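Local structure of allantoin racemase (Pseudomonas fluorescens, 5LG5) at residues 162-167 with 188-193; 219-222 with 226-229. The protein racemises allantoin and probably also interconverts the D and L forms of other 5-monosubstituted hydantoins. All coordinates share one frame; numbering follows the deposited sequence.

In the fold
From the N terminus the chain first lays down the parallel sheet containing strands 2-7 and 70-74, then builds a second around strands 110-114 and 175-179. Contact 1 lies between helices packed on this second sheet: it closes the 20-residue excursion through strand 175-179 and pairs helix 153-171 with helix 187-194. Contact 2 opens only afterwards, beyond helix 201-214, and closes a short turn of three residues in the C-terminal loop, beside helix 81-87. The contacts are therefore in series, neither nested nor crossed. Their centres lie 40 Å apart on opposite sides of the chain's centre, with nearest atoms about 27 Å apart.

Contact 1 of 2, residues 162-167 with 188-193; sequences RQAELA and EQIRQR
Ala164 and Ile190 meet methyl to methyl: CB of Ala164 lies 4.2 Å from CG2 of Ile190, and this is the apolar touch between the two helical segments. The Ala164 CB bond is aimed at the facing helix. In Ile190, chi1 of -60° sets CG2 opposite the backbone N, and it is this branch that reaches the alanine. With a methyl on one side and a short beta-branch on the other, the CA atoms of Ala164 and Ile190 are 8.0 Å apart, and the segments bury just 82 Å² in total.

At the exposed margin, one residue on from Ala164 and three on from Ile190, Glu165 and Arg193 approach without pairing their charges. The glutamate chain is extended beyond CG (chi2 175°), which carries OE2 to 3.9 Å from the backbone O of Arg193, a contact between two acceptors. Glu165 OE2 and Arg193 NE stay 6.6 Å apart, so any attraction between them would be long-range. The guanidinium is engaged elsewhere, in a salt bridge from NH2 to Glu158, while the arginine chain also packs on Met157 and Val161 of helix 153-171.

Ile190 extends the apolar seam to Met157 and Ile160. Beneath both helices runs strand 175-179, where Ala164 rests on Ile176 and Ile190 on Leu178, as expected for successive beta-alpha-beta crossovers packed on a parallel sheet.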
ATOM      1  N   ARG E 162      16.967  23.295  11.571  1.00 13.93           N
ATOM      2  CA  ARG E 162      17.718  22.045  11.711  1.00 20.00           C
ATOM      3  C   ARG E 162      16.935  20.846  11.204  1.00 17.54           C
ATOM      4  O   ARG E 162      17.500  19.990  10.527  1.00 18.85           O
ATOM      5  CB  ARG E 162      18.206  21.773  13.146  1.00 20.98           C
ATOM      6  CG  ARG E 162      18.936  20.400  13.225  1.00 25.08           C
ATOM      7  CD  ARG E 162      19.664  20.062  14.545  1.00 34.24           C
ATOM      8  NE  ARG E 162      18.789  19.929  15.708  1.00 43.37           N
ATOM      9  CZ  ARG E 162      18.601  20.893  16.608  1.00 49.31           C
ATOM     10  NH1 ARG E 162      19.248  22.044  16.479  1.00 46.14           N
ATOM     11  NH2 ARG E 162      17.784  20.707  17.641  1.00 39.30           N
ATOM     12  N   GLN E 163      15.645  20.777  11.529  1.00 19.68           N
ATOM     13  CA  GLN E 163      14.821  19.661  11.056  1.00 17.82           C
ATOM     14  C   GLN E 163      14.661  19.699   9.547  1.00 13.40           C
ATOM     15  O   GLN E 163      14.704  18.667   8.886  1.00 16.72           O
ATOM     16  CB  GLN E 163      13.449  19.655  11.737  1.00 14.96           C
ATOM     17  CG  GLN E 163      13.523  19.354  13.221  1.00 13.62           C
ATOM     18  CD  GLN E 163      14.319  18.099  13.490  1.00 18.97           C
ATOM     19  OE1 GLN E 163      14.178  17.097  12.784  1.00 16.56           O
ATOM     20  NE2 GLN E 163      15.183  18.151  14.499  1.00 20.08           N
ATOM     21  N   ALA E 164      14.491  20.901   9.002  1.00 15.56           N
ATOM     22  CA  ALA E 164      14.401  21.055   7.555  1.00 11.48           C
ATOM     23  C   ALA E 164      15.684  20.572   6.877  1.00 16.90           C
ATOM     24  O   ALA E 164      15.638  19.892   5.846  1.00 14.85           O
ATOM     25  CB  ALA E 164      14.104  22.497   7.186  1.00 12.01           C
ATOM     26  N   GLU E 165      16.828  20.921   7.458  1.00 16.79           N
ATOM     27  CA  GLU E 165      18.110  20.490   6.906  1.00 20.62           C
ATOM     28  C   GLU E 165      18.238  18.971   6.950  1.00 20.57           C
ATOM     29  O   GLU E 165      18.722  18.349   6.002  1.00 17.77           O
ATOM     30  CB  GLU E 165      19.269  21.180   7.636  1.00 18.67           C
ATOM     31  CG  GLU E 165      19.360  22.658   7.303  1.00 18.41           C
ATOM     32  CD  GLU E 165      20.427  23.397   8.102  1.00 31.31           C
ATOM     33  OE1 GLU E 165      20.804  22.915   9.199  1.00 26.21           O
ATOM     34  OE2 GLU E 165      20.860  24.479   7.636  1.00 30.13           O
ATOM     35  N   LEU E 166      17.779  18.373   8.047  1.00 17.07           N
ATOM     36  CA  LEU E 166      17.827  16.923   8.184  1.00 19.12           C
ATOM     37  C   LEU E 166      16.881  16.254   7.193  1.00 19.06           C
ATOM     38  O   LEU E 166      17.206  15.226   6.593  1.00 18.75           O
ATOM     39  CB  LEU E 166      17.482  16.509   9.617  1.00 20.47           C
ATOM     40  CG  LEU E 166      18.494  16.863  10.707  1.00 23.67           C
ATOM     41  CD1 LEU E 166      17.933  16.552  12.091  1.00 24.95           C
ATOM     42  CD2 LEU E 166      19.799  16.086  10.490  1.00 30.38           C
ATOM     43  N   ALA E 167      15.711  16.853   7.020  1.00 17.22           N
ATOM     44  CA  ALA E 167      14.729  16.332   6.086  1.00 15.99           C
ATOM     45  C   ALA E 167      15.299  16.295   4.668  1.00 14.91           C
ATOM     46  O   ALA E 167      15.169  15.293   3.957  1.00 14.30           O
ATOM     47  CB  ALA E 167      13.464  17.172   6.141  1.00 10.78           C
ATOM     48  N   GLU E 188       9.953  32.125   4.221  1.00 25.99           N
ATOM     49  CA  GLU E 188      10.965  32.825   3.440  1.00 31.45           C
ATOM     50  C   GLU E 188      12.337  32.678   4.108  1.00 29.15           C
ATOM     51  O   GLU E 188      13.336  32.395   3.448  1.00 29.67           O
ATOM     52  CB  GLU E 188      10.573  34.298   3.213  1.00 33.33           C
ATOM     53  CG  GLU E 188       9.409  34.518   2.212  1.00 38.70           C
ATOM     54  CD  GLU E 188       8.010  34.213   2.772  1.00 36.78           C
ATOM     55  OE1 GLU E 188       7.024  34.276   1.993  1.00 29.38           O
ATOM     56  OE2 GLU E 188       7.879  33.915   3.985  1.00 36.80           O
ATOM     57  N   GLN E 189      12.368  32.826   5.424  1.00 28.26           N
ATOM     58  CA  GLN E 189      13.622  32.716   6.151  1.00 31.62           C
ATOM     59  C   GLN E 189      14.177  31.292   6.064  1.00 31.69           C
ATOM     60  O   GLN E 189      15.383  31.097   5.889  1.00 32.07           O
ATOM     61  CB  GLN E 189      13.424  33.138   7.613  1.00 31.49           C
ATOM     62  CG  GLN E 189      12.811  34.523   7.786  1.00 31.14           C
ATOM     63  CD  GLN E 189      11.397  34.487   8.339  1.00 37.30           C
ATOM     64  OE1 GLN E 189      10.473  33.996   7.684  1.00 36.53           O
ATOM     65  NE2 GLN E 189      11.218  35.013   9.551  1.00 35.15           N
ATOM     66  N   ILE E 190      13.296  30.300   6.193  1.00 31.78           N
ATOM     67  CA  ILE E 190      13.685  28.885   6.082  1.00 29.50           C
ATOM     68  C   ILE E 190      14.167  28.549   4.674  1.00 26.06           C
ATOM     69  O   ILE E 190      15.139  27.802   4.505  1.00 25.39           O
ATOM     70  CB  ILE E 190      12.523  27.949   6.498  1.00 24.82           C
ATOM     71  CG1 ILE E 190      12.127  28.237   7.942  1.00 28.34           C
ATOM     72  CG2 ILE E 190      12.917  26.486   6.349  1.00 23.28           C
ATOM     73  CD1 ILE E 190      10.788  27.678   8.315  1.00 31.60           C
ATOM     74  N   ARG E 191      13.471  29.081   3.667  1.00 27.84           N
ATOM     75  CA  ARG E 191      13.884  28.907   2.270  1.00 30.65           C
ATOM     76  C   ARG E 191      15.307  29.412   2.063  1.00 30.66           C
ATOM     77  O   ARG E 191      16.152  28.715   1.489  1.00 35.95           O
ATOM     78  CB  ARG E 191      12.955  29.667   1.321  1.00 26.81           C
ATOM     79  CG  ARG E 191      13.376  29.569  -0.148  1.00 28.84           C
ATOM     80  CD  ARG E 191      12.754  30.701  -0.956  1.00 36.61           C
ATOM     81  NE  ARG E 191      13.025  31.976  -0.288  1.00 42.20           N
ATOM     82  CZ  ARG E 191      12.152  32.970  -0.166  1.00 46.61           C
ATOM     83  NH1 ARG E 191      10.936  32.863  -0.693  1.00 43.76           N
ATOM     84  NH2 ARG E 191      12.500  34.082   0.477  1.00 49.47           N
ATOM     85  N   GLN E 192      15.558  30.630   2.531  1.00 32.00           N
ATOM     86  CA  GLN E 192      16.871  31.251   2.401  1.00 36.53           C
ATOM     87  C   GLN E 192      17.931  30.426   3.115  1.00 32.70           C
ATOM     88  O   GLN E 192      19.058  30.293   2.645  1.00 33.18           O
ATOM     89  CB  GLN E 192      16.848  32.684   2.940  1.00 36.87           C
ATOM     90  CG  GLN E 192      16.235  33.702   1.990  1.00 41.99           C
ATOM     91  CD  GLN E 192      16.952  33.765   0.641  1.00 54.09           C
ATOM     92  OE1 GLN E 192      16.712  32.941  -0.250  1.00 53.50           O
ATOM     93  NE2 GLN E 192      17.870  34.720   0.506  1.00 51.68           N
ATOM     94  N   ARG E 193      17.538  29.855   4.247  1.00 32.42           N
ATOM     95  CA  ARG E 193      18.443  29.093   5.090  1.00 34.01           C
ATOM     96  C   ARG E 193      18.656  27.654   4.581  1.00 34.57           C
ATOM     97  O   ARG E 193      19.672  27.038   4.894  1.00 31.52           O
ATOM     98  CB  ARG E 193      17.937  29.143   6.545  1.00 34.91           C
ATOM     99  CG  ARG E 193      18.205  30.501   7.236  1.00 36.90           C
ATOM    100  CD  ARG E 193      17.485  30.674   8.591  1.00 38.06           C
ATOM    101  NE  ARG E 193      18.188  30.142   9.770  1.00 42.92           N
ATOM    102  CZ  ARG E 193      18.003  30.599  11.010  1.00 39.15           C
ATOM    103  NH1 ARG E 193      17.196  31.634  11.211  1.00 39.12           N
ATOM    104  NH2 ARG E 193      18.665  30.079  12.039  1.00 32.61           N
TER

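Contact 2 of 2, residues 219-222 with 226-229; sequences TSKI and ATPR
Two peptide groups are the flat elements where Lys221 meets Ala226 and Thr227. Over one face of the Lys221-Ile222 peptide, at its oxygen, sits Ala226: CB is 3.4 Å from Lys221 O, and the Ala226 CA-H also points to that oxygen, with an angle of 126° at the hydrogen that marks a bent, weak CH...O contact. The Ala226-Thr227 peptide is covered on one face by the lysine chain, whose CE stands almost directly over the nitrogen, 3.9 Å from Thr227 N. Bends at chi2 (-58°) and chi3 (-73°) fold the Lys221 chain back across this face, where CE also comes within 4.0 Å of Thr227 OG1.

Polar links between the segments pass through water. Water 1 accepts from Thr227 N at 3.0 Å and donates weakly to Lys221 O at 3.4 Å. Water 2 accepts from Thr227 OG1 at 2.9 Å and, weakly, from Lys221 NZ at 3.4 Å.

The stronger partners of NZ are backbone carbonyls, Tyr225 O within the turn and Gln85, Glu86 and Leu88 O at the C-terminal end of helix 81-87, where the helix dipole would probably stabilise the ammonium charge. Ser220 and Ile222 pack on Pro197 and Thr194 of a second subunit, whereas Arg118 of a third binds the carbonyls of Ala226 and Thr227. Within its own chain, Pro228 lies against Glu86 and Leu87, which sets this part of the loop between helix 201-214 and strand 233-234 against the C-terminal end of helix 81-87.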
ATOM      1  N   THR E 219     -17.699  21.812  -2.067  1.00  8.55           N
ATOM      2  CA  THR E 219     -17.750  20.453  -1.535  1.00 12.21           C
ATOM      3  C   THR E 219     -18.859  19.627  -2.190  1.00 11.07           C
ATOM      4  O   THR E 219     -19.979  20.100  -2.374  1.00 10.86           O
ATOM      5  CB  THR E 219     -17.986  20.465  -0.015  1.00 11.21           C
ATOM      6  OG1 THR E 219     -17.019  21.318   0.611  1.00  9.46           O
ATOM      7  CG2 THR E 219     -17.896  19.056   0.566  1.00  7.80           C
ATOM      8  N   SER E 220     -18.534  18.405  -2.589  1.00  9.98           N
ATOM      9  CA  SER E 220     -19.551  17.499  -3.098  1.00  9.85           C
ATOM     10  C   SER E 220     -20.516  17.112  -1.987  1.00 12.39           C
ATOM     11  O   SER E 220     -20.080  16.665  -0.912  1.00  8.38           O
ATOM     12  CB  SER E 220     -18.912  16.239  -3.669  1.00  9.28           C
ATOM     13  OG  SER E 220     -19.927  15.339  -4.089  1.00 10.72           O
ATOM     14  N   LYS E 221     -21.817  17.242  -2.245  1.00 10.94           N
ATOM     15  CA  LYS E 221     -22.805  16.935  -1.215  1.00 11.02           C
ATOM     16  C   LYS E 221     -23.478  15.596  -1.468  1.00 11.44           C
ATOM     17  O   LYS E 221     -24.510  15.287  -0.875  1.00 16.20           O
ATOM     18  CB  LYS E 221     -23.860  18.044  -1.116  1.00  9.81           C
ATOM     19  CG  LYS E 221     -23.309  19.469  -0.934  1.00 12.47           C
ATOM     20  CD  LYS E 221     -22.427  19.605   0.306  1.00 11.44           C
ATOM     21  CE  LYS E 221     -23.224  19.588   1.592  1.00 11.64           C
ATOM     22  NZ  LYS E 221     -22.315  19.815   2.765  1.00  8.41           N
ATOM     23  N   ILE E 222     -22.870  14.791  -2.323  1.00 11.87           N
ATOM     24  CA  ILE E 222     -23.488  13.549  -2.795  1.00 11.44           C
ATOM     25  C   ILE E 222     -23.442  12.377  -1.796  1.00 10.86           C
ATOM     26  O   ILE E 222     -24.345  11.548  -1.762  1.00 12.58           O
ATOM     27  CB  ILE E 222     -22.881  13.114  -4.160  1.00 11.53           C
ATOM     28  CG1 ILE E 222     -23.823  12.153  -4.897  1.00 16.89           C
ATOM     29  CG2 ILE E 222     -21.485  12.501  -3.991  1.00  9.30           C
ATOM     30  CD1 ILE E 222     -25.030  12.847  -5.506  1.00 14.13           C
ATOM     31  N   ALA E 226     -22.576  14.999   2.556  1.00 12.15           N
ATOM     32  CA  ALA E 226     -23.964  15.425   2.481  1.00 12.23           C
ATOM     33  C   ALA E 226     -24.340  16.203   3.743  1.00 14.05           C
ATOM     34  O   ALA E 226     -23.723  16.034   4.801  1.00  9.82           O
ATOM     35  CB  ALA E 226     -24.879  14.218   2.312  1.00 11.79           C
ATOM     36  N   THR E 227     -25.352  17.057   3.623  1.00 15.72           N
ATOM     37  CA  THR E 227     -25.880  17.793   4.765  1.00 15.56           C
ATOM     38  C   THR E 227     -26.186  16.820   5.910  1.00 16.66           C
ATOM     39  O   THR E 227     -26.685  15.719   5.661  1.00 12.66           O
ATOM     40  CB  THR E 227     -27.173  18.516   4.360  1.00 18.80           C
ATOM     41  OG1 THR E 227     -26.901  19.382   3.248  1.00 23.62           O
ATOM     42  CG2 THR E 227     -27.718  19.331   5.515  1.00 19.90           C
ATOM     43  N   PRO E 228     -25.837  17.188   7.160  1.00 14.58           N
ATOM     44  CA  PRO E 228     -26.217  16.238   8.209  1.00 13.10           C
ATOM     45  C   PRO E 228     -27.716  15.996   8.170  1.00 14.42           C
ATOM     46  O   PRO E 228     -28.476  16.923   7.859  1.00 14.21           O
ATOM     47  CB  PRO E 228     -25.809  16.953   9.502  1.00 13.62           C
ATOM     48  CG  PRO E 228     -24.665  17.872   9.073  1.00 14.02           C
ATOM     49  CD  PRO E 228     -25.053  18.326   7.686  1.00 13.88           C
ATOM     50  N   ARG E 229     -28.120  14.752   8.399  1.00 13.73           N
ATOM     51  CA  ARG E 229     -29.534  14.378   8.455  1.00 18.13           C
ATOM     52  C   ARG E 229     -30.184  15.029   9.680  1.00 15.92           C
ATOM     53  O   ARG E 229     -29.655  14.920  10.790  1.00 16.97           O
ATOM     54  CB  ARG E 229     -29.636  12.851   8.538  1.00 14.55           C
ATOM     55  CG  ARG E 229     -28.661  12.176   7.574  1.00 17.50           C
ATOM     56  CD  ARG E 229     -28.846  10.669   7.439  1.00 24.10           C
ATOM     57  NE  ARG E 229     -30.131  10.164   7.908  1.00 25.50           N
ATOM     58  CZ  ARG E 229     -31.006   9.551   7.115  1.00 25.72           C
ATOM     59  NH1 ARG E 229     -30.718   9.389   5.834  1.00 16.03           N
ATOM     60  NH2 ARG E 229     -32.163   9.114   7.599  1.00 31.87           N
TER
HETATM   61  O   HOH W   1     -26.653  17.286   0.879  1.00 20.15           O
HETATM   62  O   HOH W   2     -25.047  21.410   4.080  1.00 25.84           O